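Local coordinates for protein mitochondrial edited mRNA stability factor 1 (Trypanosoma brucei, PDB 6NL1) that processes the 5' ends of mitochondrial mRNAs, probably as a nudix-type hydrolase acting on their terminal phosphates, at residues M118-A123 with P198-L203; R221-E226 with Q312-W317; T262-D267 with I301-P306. All coordinates share one frame; numbering follows the deposited sequence.

In the fold
From the N terminus, the chain builds an antiparallel sheet of strands 84-86, 100-107, 132-137 and 171-178. Contact 1 closes the loop that holds its last two strands and joins the chain entering helix 120-129 to strand 200-207 of the mixed sheet. That loop ends before contact 2 begins. Contact 2 ties the end of strand 216-223, a neighbour of strand 200-207, to the loop leading to helix 319-322. Contact 3 falls within contact 2's span and joins the chain leaving helix 250-262 to an earlier part of the same loop. No loops cross. Side chains touch between the contacts: M118 on R225, L203 on V266, and Y313 on P306.

Contact 1 (M118-A123 with P198-L203); sequences MREWAA and PVYVRL. With SO4 (sulfate ion), chain C; SO4 (sulfate ion), chain B.
E120 reaches Y200 through its carboxylate and also lies against W121. Its CB sits over the centre of the W121 ring, 4.1 Å above the plane. CG is anti to the carbonyl carbon (chi1 -71°), and the chain then bends at chi2 (90°), which takes CD away from the indole toward the tyrosine. At the tip the two oxygens divide the work. OE1 accepts from M118 N at 2.8 Å on its syn side, so the backbone of M118 helps hold the carboxylate. OE2 accepts from Y200 OH at 2.5 Å, a short bond that arrives from above the carboxylate plane. E120 OE2 lies at the edge of the Y200 ring, near its plane.

The pair links segment 118-123, which leads into helix 120-129, to strand 200-207, a strand of the mixed sheet in the nudix fold. The opposite face of W121 receives P198. This is a CH-pi contact, with P198 CB 3.7 Å from the centroid of the six-membered ring of W121. W121 NE1 donates to T244 O, and W243 meets the indole edge-to-face.

Two sulfate ions, probably from the crystallisation liquor, sit beside the arginines. R119 grips one with two nearly straight bonds, NE to O3 at 3.0 Å and NH2 to O4 at 2.8 Å, while A122 CB lies over the guanidinium; K126 binds the same ion. R202 meets the other sulfate only weakly through NE, and its NH1 donates to V201 O at 2.9 Å. Y292 also bonds this sulfate. R202 and Y292 bind GDP in another structure of this protein.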
loop_
_atom_site.group_PDB
_atom_site.type_symbol
_atom_site.label_atom_id
_atom_site.label_comp_id
_atom_site.label_asym_id
_atom_site.label_seq_id
_atom_site.Cartn_x
_atom_site.Cartn_y
_atom_site.Cartn_z
ATOM N N MET A 118 -0.423 -6.198 0.925
ATOM C CA MET A 118 0.570 -6.768 1.849
ATOM C C MET A 118 -0.069 -7.093 3.195
ATOM O O MET A 118 0.595 -7.020 4.233
ATOM C CB MET A 118 1.746 -5.797 2.082
ATOM C CG MET A 118 2.685 -5.571 0.883
ATOM S SD MET A 118 3.351 -7.118 0.255
ATOM C CE MET A 118 4.284 -7.763 1.647
ATOM N N ARG A 119 -1.359 -7.418 3.188
ATOM C CA ARG A 119 -2.053 -7.817 4.416
ATOM C C ARG A 119 -2.062 -6.713 5.461
ATOM O O ARG A 119 -2.094 -6.970 6.670
ATOM C CB ARG A 119 -1.446 -9.112 4.987
ATOM C CG ARG A 119 -1.669 -10.313 4.048
ATOM C CD ARG A 119 -1.150 -11.633 4.648
ATOM N NE ARG A 119 -1.809 -12.003 5.904
ATOM C CZ ARG A 119 -2.951 -12.687 5.991
ATOM N NH1 ARG A 119 -3.602 -13.072 4.894
ATOM N NH2 ARG A 119 -3.449 -12.983 7.185
ATOM N N GLU A 120 -2.034 -5.479 4.979
ATOM C CA GLU A 120 -2.150 -4.306 5.832
ATOM C C GLU A 120 -3.355 -4.399 6.769
ATOM O O GLU A 120 -3.239 -4.114 7.956
ATOM C CB GLU A 120 -2.270 -3.035 4.972
ATOM C CG GLU A 120 -0.984 -2.659 4.256
ATOM C CD GLU A 120 -0.844 -3.288 2.873
ATOM O OE1 GLU A 120 -1.587 -4.244 2.528
ATOM O OE2 GLU A 120 0.029 -2.811 2.125
ATOM N N TRP A 121 -4.513 -4.779 6.232
ATOM C CA TRP A 121 -5.738 -4.819 7.034
ATOM C C TRP A 121 -5.999 -6.182 7.672
ATOM O O TRP A 121 -6.509 -6.253 8.786
ATOM C CB TRP A 121 -6.944 -4.271 6.243
ATOM C CG TRP A 121 -6.679 -2.844 5.904
ATOM C CD1 TRP A 121 -6.634 -1.798 6.776
ATOM C CD2 TRP A 121 -6.329 -2.315 4.623
ATOM N NE1 TRP A 121 -6.298 -0.644 6.118
ATOM C CE2 TRP A 121 -6.106 -0.931 4.791
ATOM C CE3 TRP A 121 -6.200 -2.871 3.343
ATOM C CZ2 TRP A 121 -5.753 -0.094 3.731
ATOM C CZ3 TRP A 121 -5.851 -2.038 2.290
ATOM C CH2 TRP A 121 -5.630 -0.662 2.492
ATOM N N ALA A 122 -5.618 -7.252 6.983
ATOM C CA ALA A 122 -5.665 -8.587 7.573
ATOM C C ALA A 122 -4.865 -8.640 8.883
ATOM O O ALA A 122 -5.342 -9.166 9.894
ATOM C CB ALA A 122 -5.148 -9.629 6.576
ATOM N N ALA A 123 -3.653 -8.087 8.861
ATOM C CA ALA A 123 -2.802 -8.054 10.046
ATOM C C ALA A 123 -3.406 -7.203 11.162
ATOM O O ALA A 123 -3.279 -7.542 12.339
ATOM C CB ALA A 123 -1.390 -7.563 9.703
ATOM N N PRO A 198 -10.790 1.827 2.988
ATOM C CA PRO A 198 -9.359 1.772 3.314
ATOM C C PRO A 198 -8.559 1.929 2.039
ATOM O O PRO A 198 -8.897 1.311 1.029
ATOM C CB PRO A 198 -9.164 0.351 3.874
ATOM C CG PRO A 198 -10.528 -0.115 4.246
ATOM C CD PRO A 198 -11.465 0.551 3.273
ATOM N N VAL A 199 -7.528 2.761 2.075
ATOM C CA VAL A 199 -6.737 3.035 0.883
ATOM C C VAL A 199 -5.278 3.225 1.262
ATOM O O VAL A 199 -4.949 3.378 2.430
ATOM C CB VAL A 199 -7.217 4.335 0.191
ATOM C CG1 VAL A 199 -8.650 4.182 -0.341
ATOM C CG2 VAL A 199 -7.121 5.509 1.170
ATOM N N TYR A 200 -4.410 3.198 0.261
ATOM C CA TYR A 200 -3.057 3.699 0.418
ATOM C C TYR A 200 -3.130 5.223 0.379
ATOM O O TYR A 200 -4.015 5.799 -0.262
ATOM C CB TYR A 200 -2.178 3.210 -0.733
ATOM C CG TYR A 200 -1.703 1.771 -0.616
ATOM C CD1 TYR A 200 -1.041 1.151 -1.673
ATOM C CD2 TYR A 200 -1.879 1.048 0.559
ATOM C CE1 TYR A 200 -0.578 -0.154 -1.573
ATOM C CE2 TYR A 200 -1.421 -0.265 0.676
ATOM C CZ TYR A 200 -0.769 -0.858 -0.393
ATOM O OH TYR A 200 -0.320 -2.155 -0.298
ATOM N N VAL A 201 -2.206 5.878 1.063
ATOM C CA VAL A 201 -2.120 7.327 1.016
ATOM C C VAL A 201 -0.705 7.745 0.679
ATOM O O VAL A 201 0.261 7.077 1.063
ATOM C CB VAL A 201 -2.539 7.993 2.361
ATOM C CG1 VAL A 201 -4.011 7.761 2.615
ATOM C CG2 VAL A 201 -1.664 7.483 3.545
ATOM N N ARG A 202 -0.591 8.843 -0.057
ATOM C CA ARG A 202 0.705 9.415 -0.371
ATOM C C ARG A 202 0.613 10.904 -0.055
ATOM O O ARG A 202 -0.288 11.593 -0.524
ATOM C CB ARG A 202 1.068 9.181 -1.841
ATOM C CG ARG A 202 1.286 7.722 -2.229
ATOM C CD ARG A 202 2.483 7.099 -1.477
ATOM N NE ARG A 202 2.701 5.714 -1.903
ATOM C CZ ARG A 202 2.190 4.645 -1.293
ATOM N NH1 ARG A 202 1.420 4.781 -0.218
ATOM N NH2 ARG A 202 2.449 3.431 -1.757
ATOM N N LEU A 203 1.513 11.387 0.788
ATOM C CA LEU A 203 1.564 12.804 1.097
ATOM C C LEU A 203 2.765 13.365 0.363
ATOM O O LEU A 203 3.897 13.233 0.819
ATOM C CB LEU A 203 1.673 13.055 2.613
ATOM C CG LEU A 203 1.005 14.348 3.107
ATOM C CD1 LEU A 203 1.138 14.535 4.627
ATOM C CD2 LEU A 203 1.553 15.562 2.371
HETATM S S SO4 C . -0.722 -11.725 9.531
HETATM O O1 SO4 C . -0.096 -13.025 9.770
HETATM O O2 SO4 C . -0.386 -10.826 10.632
HETATM O O3 SO4 C . -0.226 -11.156 8.276
HETATM O O4 SO4 C . -2.174 -11.891 9.448
HETATM S S SO4 B . 3.662 6.813 -5.487
HETATM O O1 SO4 B . 4.347 7.059 -4.227
HETATM O O2 SO4 B . 2.967 5.533 -5.364
HETATM O O3 SO4 B . 2.712 7.871 -5.812
HETATM O O4 SO4 B . 4.642 6.754 -6.569
#

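Contact 2 (R221-E226 with Q312-W317); sequences RRINRE and QYMRNW
One face of the R221 guanidinium carries M314 SD, 3.3 Å above the plane and offset toward the rim. The two side chains run side by side and point the same way, and the closest pair is R221 NH1 and M314 SD at 3.4 Å. The same guanidinium has a salt bridge to D330 and a cation-pi contact with W333. The Y313 ring is met obliquely by R222, with R222 CG 3.9 Å from Y313 CE2. Its hydroxyl bonds E261 of helix 250-262.

R222 is itself steadied by N224, since R222 NE donates to N224 OD1 at 2.7 Å. I223 packs its CG1 on M314 CG. A water donates to both I223 O and Q312 OE1.

The backbones are joined by M314 N to R221 O at 2.9 Å, nearly straight, and by I223 N to Q312 O at 2.7 Å. These bonds flank R222 and Y313, which form a non-hydrogen-bonded antiparallel pair. It is a single beta bridge, by which a loop is fastened to the edge of strand 216-223 in the nudix fold.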
loop_
_atom_site.group_PDB
_atom_site.type_symbol
_atom_site.label_atom_id
_atom_site.label_comp_id
_atom_site.label_asym_id
_atom_site.label_seq_id
_atom_site.Cartn_x
_atom_site.Cartn_y
_atom_site.Cartn_z
ATOM N N ARG A 221 13.023 5.086 -1.244
ATOM C CA ARG A 221 13.004 3.803 -1.932
ATOM C C ARG A 221 12.812 2.685 -0.917
ATOM O O ARG A 221 13.690 2.412 -0.107
ATOM C CB ARG A 221 14.288 3.609 -2.735
ATOM C CG ARG A 221 14.442 4.648 -3.864
ATOM C CD ARG A 221 15.657 4.367 -4.724
ATOM N NE ARG A 221 15.469 3.199 -5.585
ATOM C CZ ARG A 221 16.471 2.602 -6.223
ATOM N NH1 ARG A 221 17.709 3.071 -6.093
ATOM N NH2 ARG A 221 16.246 1.550 -6.989
ATOM N N ARG A 222 11.642 2.062 -0.955
ATOM C CA ARG A 222 11.294 1.031 0.001
ATOM C C ARG A 222 11.691 -0.338 -0.533
ATOM O O ARG A 222 11.373 -0.696 -1.669
ATOM C CB ARG A 222 9.790 1.063 0.284
ATOM C CG ARG A 222 9.314 0.090 1.377
ATOM C CD ARG A 222 7.790 -0.004 1.370
ATOM N NE ARG A 222 7.309 -0.483 0.071
ATOM C CZ ARG A 222 6.145 -0.146 -0.484
ATOM N NH1 ARG A 222 5.310 0.685 0.136
ATOM N NH2 ARG A 222 5.817 -0.639 -1.671
ATOM N N ILE A 223 12.375 -1.108 0.298
ATOM C CA ILE A 223 12.779 -2.457 -0.062
ATOM C C ILE A 223 11.624 -3.373 0.290
ATOM O O ILE A 223 11.177 -3.404 1.429
ATOM C CB ILE A 223 14.043 -2.862 0.705
ATOM C CG1 ILE A 223 15.166 -1.859 0.411
ATOM C CG2 ILE A 223 14.454 -4.325 0.380
ATOM C CD1 ILE A 223 16.400 -2.017 1.315
ATOM N N ASN A 224 11.119 -4.096 -0.699
ATOM C CA ASN A 224 9.943 -4.925 -0.485
ATOM C C ASN A 224 10.313 -6.359 -0.090
ATOM O O ASN A 224 11.424 -6.807 -0.338
ATOM C CB ASN A 224 9.046 -4.870 -1.722
ATOM C CG ASN A 224 8.562 -3.454 -2.016
ATOM O OD1 ASN A 224 7.964 -2.816 -1.156
ATOM N ND2 ASN A 224 8.841 -2.948 -3.227
ATOM N N ARG A 225 9.383 -7.056 0.553
ATOM C CA ARG A 225 9.614 -8.421 1.032
ATOM C C ARG A 225 9.650 -9.422 -0.110
ATOM O O ARG A 225 9.113 -9.158 -1.187
ATOM C CB ARG A 225 8.530 -8.808 2.036
ATOM C CG ARG A 225 8.857 -8.408 3.463
ATOM C CD ARG A 225 7.617 -8.390 4.341
ATOM N NE ARG A 225 6.837 -7.172 4.142
ATOM C CZ ARG A 225 5.731 -6.872 4.819
ATOM N NH1 ARG A 225 5.268 -7.704 5.744
ATOM N NH2 ARG A 225 5.089 -5.737 4.571
ATOM N N GLU A 226 10.278 -10.573 0.112
ATOM C CA GLU A 226 10.362 -11.577 -0.955
ATOM C C GLU A 226 8.995 -12.203 -1.257
ATOM O O GLU A 226 8.720 -12.602 -2.388
ATOM C CB GLU A 226 11.419 -12.650 -0.659
ATOM C CG GLU A 226 10.954 -13.780 0.246
ATOM C CD GLU A 226 11.909 -14.974 0.246
ATOM O OE1 GLU A 226 12.351 -15.394 -0.849
ATOM O OE2 GLU A 226 12.219 -15.489 1.344
ATOM N N GLN A 312 13.695 -1.337 6.295
ATOM C CA GLN A 312 12.937 -1.633 5.091
ATOM C C GLN A 312 13.125 -0.584 3.991
ATOM O O GLN A 312 12.440 -0.632 2.979
ATOM C CB GLN A 312 11.453 -1.779 5.431
ATOM C CG GLN A 312 11.148 -3.061 6.215
ATOM C CD GLN A 312 9.669 -3.239 6.508
ATOM O OE1 GLN A 312 8.806 -2.733 5.779
ATOM N NE2 GLN A 312 9.368 -3.955 7.590
ATOM N N TYR A 313 14.049 0.358 4.185
ATOM C CA TYR A 313 14.274 1.411 3.191
ATOM C C TYR A 313 15.740 1.442 2.795
ATOM O O TYR A 313 16.595 1.136 3.611
ATOM C CB TYR A 313 13.846 2.779 3.744
ATOM C CG TYR A 313 12.391 2.829 4.107
ATOM C CD1 TYR A 313 11.964 2.406 5.358
ATOM C CD2 TYR A 313 11.434 3.277 3.196
ATOM C CE1 TYR A 313 10.630 2.429 5.704
ATOM C CE2 TYR A 313 10.081 3.300 3.537
ATOM C CZ TYR A 313 9.692 2.867 4.797
ATOM O OH TYR A 313 8.371 2.882 5.168
ATOM N N MET A 314 16.039 1.816 1.552
ATOM C CA MET A 314 17.441 1.961 1.159
ATOM C C MET A 314 18.084 3.048 1.987
ATOM O O MET A 314 17.576 4.172 2.058
ATOM C CB MET A 314 17.592 2.310 -0.318
ATOM C CG MET A 314 17.297 1.195 -1.270
ATOM S SD MET A 314 17.707 1.671 -2.976
ATOM C CE MET A 314 19.508 1.663 -2.911
ATOM N N ARG A 315 19.209 2.715 2.608
ATOM C CA ARG A 315 19.959 3.663 3.426
ATOM C C ARG A 315 21.408 3.212 3.442
ATOM O O ARG A 315 21.681 2.030 3.266
ATOM C CB ARG A 315 19.401 3.701 4.859
ATOM C CG ARG A 315 18.018 4.356 4.971
ATOM C CD ARG A 315 17.449 4.305 6.394
ATOM N NE ARG A 315 18.341 4.945 7.368
ATOM C CZ ARG A 315 19.236 4.289 8.105
ATOM N NH1 ARG A 315 19.357 2.972 7.989
ATOM N NH2 ARG A 315 20.005 4.948 8.961
ATOM N N ASN A 316 22.333 4.145 3.659
ATOM C CA ASN A 316 23.749 3.806 3.788
ATOM C C ASN A 316 24.287 2.892 2.685
ATOM O O ASN A 316 25.019 1.949 2.962
ATOM C CB ASN A 316 24.007 3.152 5.154
ATOM C CG ASN A 316 23.754 4.096 6.303
ATOM O OD1 ASN A 316 24.222 5.228 6.297
ATOM N ND2 ASN A 316 22.990 3.640 7.290
ATOM N N TRP A 317 23.911 3.160 1.439
ATOM C CA TRP A 317 24.481 2.448 0.297
ATOM C C TRP A 317 25.889 2.988 0.031
ATOM O O TRP A 317 26.295 3.986 0.630
ATOM C CB TRP A 317 23.606 2.671 -0.944
ATOM C CG TRP A 317 23.346 4.136 -1.185
ATOM C CD1 TRP A 317 24.153 5.014 -1.840
ATOM C CD2 TRP A 317 22.211 4.893 -0.734
ATOM N NE1 TRP A 317 23.587 6.276 -1.842
ATOM C CE2 TRP A 317 22.398 6.228 -1.168
ATOM C CE3 TRP A 317 21.062 4.577 -0.002
ATOM C CZ2 TRP A 317 21.476 7.243 -0.894
ATOM C CZ3 TRP A 317 20.140 5.589 0.266
ATOM C CH2 TRP A 317 20.356 6.904 -0.179
HETATM O O HOH W 1 14.821 5.022 1.100
HETATM O O HOH W 2 9.059 -3.121 3.156
#

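Contact 3 (T262-D267 with I301-P306); sequences TGITVD and IRVEGP
The torsions of I264 spread its branches toward two partners. With chi1 at -64°, CG1 is anti to the carbonyl carbon and CG2 is anti to the backbone N. I264 CG2 then meets I301 CD1 at 4.0 Å. The other branch ends in I264 CD1, which meets V303 CG2 at 4.1 Å. I301 is stretched out (chi1 -175°), and this carries its CD1 to I264. The side chains cross at a slant, with methyl groups doing the touching. L218 and L258 add to the apolar surroundings of I264.

Segment 262-267 carries the chain from helix 250-262 into a loop. The sequence and position of this helix fit the nudix helix, whose consensus closes with a glycine and an aliphatic residue, here G263 and I264. G263 leaves helical angles with a positive phi of 79°, and this turns the chain out of the helix. T262 adds an ST turn: I264 N donates to T262 OG1 at 3.1 Å. T262 OG1 is bonded to L258 O as well.

The polar part of the contact gathers on T262 O. G305 N donates to it at 2.9 Å, from well above the carbonyl plane. A water gives T262 O another partner at 2.9 Å. The single N-H of E304 is shared between this water, with E304 N 2.6 Å from the water oxygen, and T262 O. The branch from E304 N to T262 O is the weak one, long at 3.2 Å. The water also donates to R302 O, so it links R302 and E304 to T262.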
loop_
_atom_site.group_PDB
_atom_site.type_symbol
_atom_site.label_atom_id
_atom_site.label_comp_id
_atom_site.label_asym_id
_atom_site.label_seq_id
_atom_site.Cartn_x
_atom_site.Cartn_y
_atom_site.Cartn_z
ATOM N N THR A 262 9.611 9.732 7.254
ATOM C CA THR A 262 10.535 10.845 7.060
ATOM C C THR A 262 10.885 11.594 8.328
ATOM O O THR A 262 11.884 12.314 8.370
ATOM C CB THR A 262 9.957 11.882 6.081
ATOM O OG1 THR A 262 8.835 12.524 6.694
ATOM C CG2 THR A 262 9.516 11.214 4.784
ATOM N N GLY A 263 10.048 11.449 9.351
ATOM C CA GLY A 263 10.232 12.183 10.592
ATOM C C GLY A 263 9.747 13.622 10.484
ATOM O O GLY A 263 9.974 14.429 11.383
ATOM N N ILE A 264 9.073 13.945 9.384
ATOM C CA ILE A 264 8.547 15.299 9.173
ATOM C C ILE A 264 7.140 15.491 9.746
ATOM O O ILE A 264 6.226 14.687 9.510
ATOM C CB ILE A 264 8.508 15.666 7.672
ATOM C CG1 ILE A 264 9.923 15.717 7.097
ATOM C CG2 ILE A 264 7.798 17.012 7.457
ATOM C CD1 ILE A 264 9.951 15.891 5.593
ATOM N N THR A 265 6.966 16.577 10.485
ATOM C CA THR A 265 5.659 16.946 11.011
ATOM C C THR A 265 5.094 18.103 10.197
ATOM O O THR A 265 5.722 19.159 10.112
ATOM C CB THR A 265 5.759 17.386 12.491
ATOM O OG1 THR A 265 6.245 16.299 13.283
ATOM C CG2 THR A 265 4.396 17.833 13.023
ATOM N N VAL A 266 3.929 17.902 9.585
ATOM C CA VAL A 266 3.222 19.003 8.925
ATOM C C VAL A 266 1.890 19.259 9.602
ATOM O O VAL A 266 1.305 18.358 10.203
ATOM C CB VAL A 266 2.909 18.718 7.435
ATOM C CG1 VAL A 266 4.151 18.868 6.583
ATOM C CG2 VAL A 266 2.246 17.344 7.273
ATOM N N ASP A 267 1.401 20.486 9.489
ATOM C CA ASP A 267 0.098 20.827 10.042
ATOM C C ASP A 267 -1.024 20.530 9.042
ATOM O O ASP A 267 -0.898 20.815 7.852
ATOM C CB ASP A 267 0.069 22.300 10.463
ATOM C CG ASP A 267 -1.183 22.654 11.250
ATOM O OD1 ASP A 267 -1.176 22.479 12.489
ATOM O OD2 ASP A 267 -2.180 23.095 10.635
ATOM N N ILE A 301 14.274 22.465 5.024
ATOM C CA ILE A 301 13.728 21.642 6.094
ATOM C C ILE A 301 14.649 20.456 6.372
ATOM O O ILE A 301 15.248 19.892 5.453
ATOM C CB ILE A 301 12.321 21.118 5.750
ATOM C CG1 ILE A 301 11.730 20.358 6.944
ATOM C CG2 ILE A 301 12.364 20.226 4.502
ATOM C CD1 ILE A 301 10.276 20.031 6.795
ATOM N N ARG A 302 14.771 20.089 7.644
ATOM C CA ARG A 302 15.607 18.958 8.023
ATOM C C ARG A 302 14.818 17.662 7.936
ATOM O O ARG A 302 13.778 17.503 8.576
ATOM C CB ARG A 302 16.170 19.136 9.432
ATOM C CG ARG A 302 17.279 18.150 9.768
ATOM C CD ARG A 302 17.735 18.293 11.208
ATOM N NE ARG A 302 16.673 17.940 12.144
ATOM C CZ ARG A 302 16.772 18.057 13.464
ATOM N NH1 ARG A 302 17.889 18.523 14.007
ATOM N NH2 ARG A 302 15.754 17.711 14.240
ATOM N N VAL A 303 15.315 16.738 7.124
ATOM C CA VAL A 303 14.667 15.450 6.942
ATOM C C VAL A 303 15.448 14.378 7.702
ATOM O O VAL A 303 16.647 14.214 7.498
ATOM C CB VAL A 303 14.632 15.075 5.461
ATOM C CG1 VAL A 303 13.920 13.743 5.272
ATOM C CG2 VAL A 303 13.974 16.190 4.647
ATOM N N GLU A 304 14.775 13.648 8.579
ATOM C CA GLU A 304 15.456 12.626 9.362
ATOM C C GLU A 304 15.427 11.251 8.704
ATOM O O GLU A 304 16.367 10.479 8.847
ATOM C CB GLU A 304 14.885 12.565 10.776
ATOM C CG GLU A 304 15.103 13.857 11.548
ATOM C CD GLU A 304 14.888 13.688 13.029
ATOM O OE1 GLU A 304 15.891 13.708 13.774
ATOM O OE2 GLU A 304 13.719 13.535 13.448
ATOM N N GLY A 305 14.361 10.953 7.967
ATOM C CA GLY A 305 14.205 9.631 7.391
ATOM C C GLY A 305 13.264 8.785 8.230
ATOM O O GLY A 305 12.658 9.279 9.177
ATOM N N PRO A 306 13.137 7.499 7.885
ATOM C CA PRO A 306 12.179 6.580 8.508
ATOM C C PRO A 306 12.353 6.469 10.020
ATOM O O PRO A 306 13.465 6.322 10.513
ATOM C CB PRO A 306 12.487 5.240 7.826
ATOM C CG PRO A 306 13.035 5.623 6.505
ATOM C CD PRO A 306 13.841 6.870 6.754
HETATM O O HOH W 3 12.720 14.709 9.767
#